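Local coordinates for BAR/IMD domain-containing adapter protein 2-like 2 (PDB 3OK8) that binds phosphoinositides and induces the formation of planar or gently curved membrane structures, at residues V95-G100 against H193-N198; Q104-N109 against Y186-E191. One frame throughout, in Å; residues are numbered along the deposited sequence.

Contact 1: residues V95-G100 against H193-N198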
loop_
_atom_site.group_PDB
_atom_site.type_symbol
_atom_site.label_atom_id
_atom_site.label_comp_id
_atom_site.label_asym_id
_atom_site.label_seq_id
_atom_site.Cartn_x
_atom_site.Cartn_y
_atom_site.Cartn_z
ATOM N N VAL A 95 -7.414 6.817 -1.222
ATOM C CA VAL A 95 -8.374 5.824 -0.748
ATOM C C VAL A 95 -9.773 6.422 -0.641
ATOM O O VAL A 95 -10.779 5.734 -0.851
ATOM C CB VAL A 95 -7.985 5.262 0.646
ATOM C CG1 VAL A 95 -8.935 4.153 1.056
ATOM C CG2 VAL A 95 -6.538 4.764 0.659
ATOM N N GLN A 96 -9.844 7.708 -0.324
ATOM C CA GLN A 96 -11.143 8.341 -0.156
ATOM C C GLN A 96 -11.742 8.760 -1.493
ATOM O O GLN A 96 -12.960 8.812 -1.637
ATOM C CB GLN A 96 -11.064 9.523 0.808
ATOM C CG GLN A 96 -12.368 9.766 1.567
ATOM C CD GLN A 96 -12.893 8.518 2.293
ATOM O OE1 GLN A 96 -14.090 8.416 2.575
ATOM N NE2 GLN A 96 -11.999 7.569 2.598
ATOM N N THR A 97 -10.883 9.051 -2.466
ATOM C CA THR A 97 -11.316 9.276 -3.853
ATOM C C THR A 97 -11.939 7.997 -4.421
ATOM O O THR A 97 -13.027 8.014 -5.003
ATOM C CB THR A 97 -10.127 9.704 -4.751
ATOM O OG1 THR A 97 -9.646 10.991 -4.336
ATOM C CG2 THR A 97 -10.540 9.778 -6.211
ATOM N N PHE A 98 -11.220 6.893 -4.250
ATOM C CA PHE A 98 -11.685 5.559 -4.603
ATOM C C PHE A 98 -13.062 5.281 -4.010
ATOM O O PHE A 98 -13.959 4.818 -4.703
ATOM C CB PHE A 98 -10.670 4.533 -4.104
ATOM C CG PHE A 98 -10.908 3.135 -4.595
ATOM C CD1 PHE A 98 -10.547 2.058 -3.811
ATOM C CD2 PHE A 98 -11.491 2.896 -5.834
ATOM C CE1 PHE A 98 -10.753 0.757 -4.247
ATOM C CE2 PHE A 98 -11.696 1.596 -6.286
ATOM C CZ PHE A 98 -11.326 0.521 -5.489
ATOM N N HIS A 99 -13.219 5.578 -2.727
ATOM C CA HIS A 99 -14.477 5.374 -2.015
ATOM C C HIS A 99 -15.571 6.332 -2.485
ATOM O O HIS A 99 -16.568 5.909 -3.081
ATOM C CB HIS A 99 -14.259 5.540 -0.501
ATOM C CG HIS A 99 -15.527 5.669 0.287
ATOM N ND1 HIS A 99 -16.397 4.615 0.482
ATOM C CD2 HIS A 99 -16.072 6.727 0.933
ATOM C CE1 HIS A 99 -17.422 5.019 1.211
ATOM N NE2 HIS A 99 -17.248 6.297 1.499
ATOM N N GLY A 100 -15.376 7.619 -2.207
ATOM C CA GLY A 100 -16.371 8.648 -2.464
ATOM C C GLY A 100 -16.731 8.896 -3.930
ATOM O O GLY A 100 -17.914 9.009 -4.268
ATOM N N HIS A 193 -11.575 5.526 -13.512
ATOM C CA HIS A 193 -10.333 4.879 -13.138
ATOM C C HIS A 193 -9.135 5.687 -13.562
ATOM O O HIS A 193 -8.044 5.542 -13.002
ATOM C CB HIS A 193 -10.283 3.450 -13.668
ATOM C CG HIS A 193 -11.025 2.486 -12.797
ATOM N ND1 HIS A 193 -12.376 2.245 -12.932
ATOM C CD2 HIS A 193 -10.612 1.744 -11.743
ATOM C CE1 HIS A 193 -12.759 1.376 -12.014
ATOM N NE2 HIS A 193 -11.709 1.058 -11.277
ATOM N N LEU A 194 -9.348 6.563 -14.535
ATOM C CA LEU A 194 -8.327 7.532 -14.915
ATOM C C LEU A 194 -8.158 8.584 -13.816
ATOM O O LEU A 194 -7.042 9.002 -13.522
ATOM C CB LEU A 194 -8.695 8.211 -16.232
ATOM C CG LEU A 194 -7.596 8.350 -17.289
ATOM C CD1 LEU A 194 -7.991 9.413 -18.323
ATOM C CD2 LEU A 194 -6.255 8.684 -16.668
ATOM N N LEU A 195 -9.263 9.013 -13.213
ATOM C CA LEU A 195 -9.194 9.942 -12.087
ATOM C C LEU A 195 -8.462 9.291 -10.900
ATOM O O LEU A 195 -7.598 9.899 -10.267
ATOM C CB LEU A 195 -10.596 10.419 -11.679
ATOM C CG LEU A 195 -10.804 10.756 -10.192
ATOM C CD1 LEU A 195 -9.992 11.983 -9.781
ATOM C CD2 LEU A 195 -12.283 10.927 -9.816
ATOM N N LEU A 196 -8.789 8.045 -10.599
ATOM C CA LEU A 196 -8.067 7.362 -9.539
ATOM C C LEU A 196 -6.575 7.311 -9.854
ATOM O O LEU A 196 -5.749 7.680 -9.016
ATOM C CB LEU A 196 -8.599 5.961 -9.326
ATOM C CG LEU A 196 -10.083 5.759 -9.023
ATOM C CD1 LEU A 196 -10.205 4.509 -8.174
ATOM C CD2 LEU A 196 -10.722 6.954 -8.334
ATOM N N SER A 197 -6.231 6.859 -11.061
ATOM C CA SER A 197 -4.829 6.745 -11.475
ATOM C C SER A 197 -4.089 8.064 -11.316
ATOM O O SER A 197 -2.883 8.085 -11.031
ATOM C CB SER A 197 -4.717 6.284 -12.930
ATOM O OG SER A 197 -5.242 4.978 -13.097
ATOM N N ASN A 198 -4.824 9.156 -11.508
ATOM C CA ASN A 198 -4.259 10.495 -11.453
ATOM C C ASN A 198 -3.998 10.974 -10.028
ATOM O O ASN A 198 -2.941 11.535 -9.744
ATOM C CB ASN A 198 -5.172 11.491 -12.168
ATOM C CG ASN A 198 -4.406 12.409 -13.092
ATOM O OD1 ASN A 198 -4.688 13.609 -13.179
ATOM N ND2 ASN A 198 -3.425 11.849 -13.793
#
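The carbonyl oxygen of His193, one turn before the Leu196 that meets Phe98 and Thr97, is gripped twice by Ser197. Ser197 OG donates to His193 O at 2.9 Å, and Ser197 N adds the helical bond to the same His193 O at 3.0 Å; the two donors arrive from opposite faces of the carbonyl plane. Both segments belong to the three-helix bundle of the I-BAR (IMD) domain: 95-100 on helix 71-147 and 193-198 on helix 153-217. Their axes run nearly antiparallel, at 166°, and approach to 9.7 Å. No hydrogen bond joins the two segments, so the helices meet here through apolar groups. Leu196 does most of the work: with CG anti to its own carbonyl carbon (chi1 -56°), the end of its side chain comes nearer to helix 71-147 than its first bond alone would bring it, CD1 going to Phe98 and CD2 to Thr97. CD1 lies obliquely against the CG-CD2-CE2 side of the Phe98 ring, although its modelled approach is too short to be exact. CD2 slides past Thr97, with Leu196 CD2 3.5 Å from Thr97 CG2. Beyond this pair, the Phe98 ring meets Tyr39 of helix 5-66 and stands edge-to-face with Tyr53 of the second subunit, whose hydroxyl also hydrogen-bonds to His193 NE2. The contact thus runs from the bundle to the dimer interface. On the other flank Thr97 turns its methyl, not its hydroxyl, to helix 153-217: it meets Leu195 tip to tip, with Thr97 CG2 4.1 Å from Leu195 CG.

Contact 2: residues Q104-N109 against Y186-E191; sequences QHMEKN and YRFLAE
Within the elongated three-helix bundle of the I-BAR domain, helices 71-147 and 153-217 face each other near the centre of the chain, and large side chains bridge the space between them. The axes of segments 104-109 and 186-191 come no closer than 12.8 Å and run antiparallel at 152°; even the nearest alpha carbons, CA of Met106 and CA of Leu189, are 9.7 Å apart. His105 and Phe188 span part of this distance rim to rim. Their ring centroids are 5.5 Å apart and their planes are inclined by 29°, with neither ring lying over the face of the other. His105 ND1 comes to the edge of the phenyl ring, near its plane, 3.4 Å from Phe188 CE2, while His105 CE1 touches the same carbon. The second bridge is apolar. Met106 sets out with CG anti to its carbonyl carbon (chi1 -76°) and stays extended beyond it, which carries the terminal methyl across to helix 153-217. There the Met106 side chain crosses that of Leu189 at about a right angle, and its CE also lies obliquely to the phenyl ring, 4.3 Å from Phe188 CE1. Met106 and Leu189 are both buried: helix 5-66 completes the bundle around them, with Val33 packing on Met106 and Leu29 on Leu189, while Ile60 of the second subunit also touches Leu189. No hydrogen bond links the two segments, and the methyl pair is tighter than usual van der Waals contact, Met106 CE lying 3.4 Å from Leu189 CD1.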
loop_
_atom_site.group_PDB
_atom_site.type_symbol
_atom_site.label_atom_id
_atom_site.label_comp_id
_atom_site.label_asym_id
_atom_site.label_seq_id
_atom_site.Cartn_x
_atom_site.Cartn_y
_atom_site.Cartn_z
ATOM N N GLN A 104 -19.069 4.834 -4.149
ATOM C CA GLN A 104 -20.409 5.291 -3.763
ATOM C C GLN A 104 -21.226 5.642 -5.005
ATOM O O GLN A 104 -22.466 5.647 -4.994
ATOM C CB GLN A 104 -20.338 6.510 -2.846
ATOM C CG GLN A 104 -19.893 6.218 -1.427
ATOM C CD GLN A 104 -19.820 7.483 -0.578
ATOM O OE1 GLN A 104 -19.169 7.506 0.460
ATOM N NE2 GLN A 104 -20.491 8.542 -1.021
ATOM N N HIS A 105 -20.520 5.941 -6.086
ATOM C CA HIS A 105 -21.181 6.314 -7.325
ATOM C C HIS A 105 -21.881 5.117 -7.970
ATOM O O HIS A 105 -23.049 5.201 -8.363
ATOM C CB HIS A 105 -20.174 6.932 -8.294
ATOM C CG HIS A 105 -20.808 7.766 -9.360
ATOM N ND1 HIS A 105 -20.998 7.309 -10.646
ATOM C CD2 HIS A 105 -21.316 9.021 -9.326
ATOM C CE1 HIS A 105 -21.587 8.251 -11.362
ATOM N NE2 HIS A 105 -21.790 9.299 -10.585
ATOM N N MET A 106 -21.164 4.006 -8.075
ATOM C CA MET A 106 -21.700 2.824 -8.728
ATOM C C MET A 106 -22.884 2.225 -7.978
ATOM O O MET A 106 -23.915 1.947 -8.583
ATOM C CB MET A 106 -20.612 1.776 -8.944
ATOM C CG MET A 106 -19.672 2.093 -10.097
ATOM S SD MET A 106 -18.222 1.006 -10.085
ATOM C CE MET A 106 -17.098 1.918 -11.145
ATOM N N GLU A 107 -22.762 2.027 -6.670
ATOM C CA GLU A 107 -23.883 1.459 -5.915
ATOM C C GLU A 107 -25.101 2.395 -5.876
ATOM O O GLU A 107 -26.238 1.947 -5.725
ATOM C CB GLU A 107 -23.446 1.029 -4.507
ATOM C CG GLU A 107 -22.599 2.054 -3.756
ATOM C CD GLU A 107 -23.439 3.094 -3.019
ATOM O OE1 GLU A 107 -24.694 3.005 -3.089
ATOM O OE2 GLU A 107 -22.836 3.990 -2.364
ATOM N N LYS A 108 -24.857 3.690 -6.036
ATOM C CA LYS A 108 -25.921 4.688 -5.969
ATOM C C LYS A 108 -26.692 4.771 -7.281
ATOM O O LYS A 108 -27.859 5.167 -7.309
ATOM C CB LYS A 108 -25.330 6.061 -5.637
ATOM C CG LYS A 108 -26.186 6.883 -4.685
ATOM C CD LYS A 108 -26.023 8.387 -4.884
ATOM C CE LYS A 108 -27.258 9.123 -4.371
ATOM N NZ LYS A 108 -27.752 8.574 -3.067
ATOM N N ASN A 109 -26.036 4.387 -8.369
ATOM C CA ASN A 109 -26.590 4.581 -9.700
ATOM C C ASN A 109 -26.752 3.288 -10.497
ATOM O O ASN A 109 -27.490 3.247 -11.488
ATOM C CB ASN A 109 -25.726 5.585 -10.480
ATOM C CG ASN A 109 -25.720 6.963 -9.850
ATOM O OD1 ASN A 109 -24.724 7.382 -9.262
ATOM N ND2 ASN A 109 -26.835 7.675 -9.971
ATOM N N TYR A 186 -18.643 1.843 -20.985
ATOM C CA TYR A 186 -17.216 1.528 -20.891
ATOM C C TYR A 186 -16.385 2.777 -20.589
ATOM O O TYR A 186 -15.525 2.778 -19.691
ATOM C CB TYR A 186 -16.702 0.856 -22.151
ATOM C CG TYR A 186 -17.161 -0.576 -22.269
ATOM C CD1 TYR A 186 -16.713 -1.529 -21.372
ATOM C CD2 TYR A 186 -18.045 -0.977 -23.274
ATOM C CE1 TYR A 186 -17.116 -2.837 -21.453
ATOM C CE2 TYR A 186 -18.463 -2.299 -23.364
ATOM C CZ TYR A 186 -17.986 -3.226 -22.444
ATOM O OH TYR A 186 -18.374 -4.535 -22.499
ATOM N N ARG A 187 -16.652 3.839 -21.339
ATOM C CA ARG A 187 -15.947 5.104 -21.172
ATOM C C ARG A 187 -16.045 5.660 -19.757
ATOM O O ARG A 187 -15.099 6.260 -19.267
ATOM C CB ARG A 187 -16.466 6.149 -22.164
ATOM C CG ARG A 187 -16.030 7.575 -21.856
ATOM C CD ARG A 187 -16.284 8.537 -23.032
ATOM N NE ARG A 187 -15.438 8.210 -24.177
ATOM C CZ ARG A 187 -15.887 7.877 -25.384
ATOM N NH1 ARG A 187 -15.015 7.577 -26.345
ATOM N NH2 ARG A 187 -17.196 7.848 -25.631
ATOM N N PHE A 188 -17.199 5.492 -19.122
ATOM C CA PHE A 188 -17.417 6.013 -17.782
ATOM C C PHE A 188 -16.569 5.220 -16.789
ATOM O O PHE A 188 -16.083 5.770 -15.813
ATOM C CB PHE A 188 -18.897 5.928 -17.409
ATOM C CG PHE A 188 -19.161 5.697 -15.930
ATOM C CD1 PHE A 188 -19.041 4.421 -15.375
ATOM C CD2 PHE A 188 -19.560 6.748 -15.107
ATOM C CE1 PHE A 188 -19.297 4.203 -14.029
ATOM C CE2 PHE A 188 -19.821 6.540 -13.764
ATOM C CZ PHE A 188 -19.685 5.265 -13.217
ATOM N N LEU A 189 -16.398 3.926 -17.050
ATOM C CA LEU A 189 -15.590 3.064 -16.198
ATOM C C LEU A 189 -14.129 3.450 -16.362
ATOM O O LEU A 189 -13.400 3.658 -15.380
ATOM C CB LEU A 189 -15.813 1.593 -16.561
ATOM C CG LEU A 189 -15.422 0.537 -15.530
ATOM C CD1 LEU A 189 -16.028 0.875 -14.168
ATOM C CD2 LEU A 189 -15.858 -0.861 -15.988
ATOM N N ALA A 190 -13.711 3.580 -17.615
ATOM C CA ALA A 190 -12.365 4.028 -17.921
ATOM C C ALA A 190 -12.051 5.427 -17.361
ATOM O O ALA A 190 -10.938 5.674 -16.912
ATOM C CB ALA A 190 -12.112 3.972 -19.418
ATOM N N GLU A 191 -13.019 6.336 -17.378
ATOM C CA GLU A 191 -12.761 7.713 -16.938
ATOM C C GLU A 191 -12.588 7.771 -15.420
ATOM O O GLU A 191 -11.648 8.388 -14.922
ATOM C CB GLU A 191 -13.869 8.673 -17.391
ATOM C CG GLU A 191 -13.984 8.821 -18.929
ATOM C CD GLU A 191 -14.958 9.922 -19.386
ATOM O OE1 GLU A 191 -15.846 10.332 -18.606
ATOM O OE2 GLU A 191 -14.849 10.375 -20.548
#

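Contacts 1 and 2 are successive places along one antiparallel helix pair, 71-147 and 153-217, with centres about 11 Å apart. In chain order the segments run 95-100, 104-109, 186-191 and 193-198, so the segments of contact 2 fall between those of contact 1, on the side of the turn that joins the two helices. The axes stand wider apart at contact 2 than at contact 1. The two sites are joined directly along helix 71-147, where His99 O and Gln104 N, 2.9 Å apart, probably form a hydrogen bond beside a wider, pi-type turn. Both contacts also touch the second subunit, so this middle part of the bundle contributes to the antiparallel I-BAR dimer.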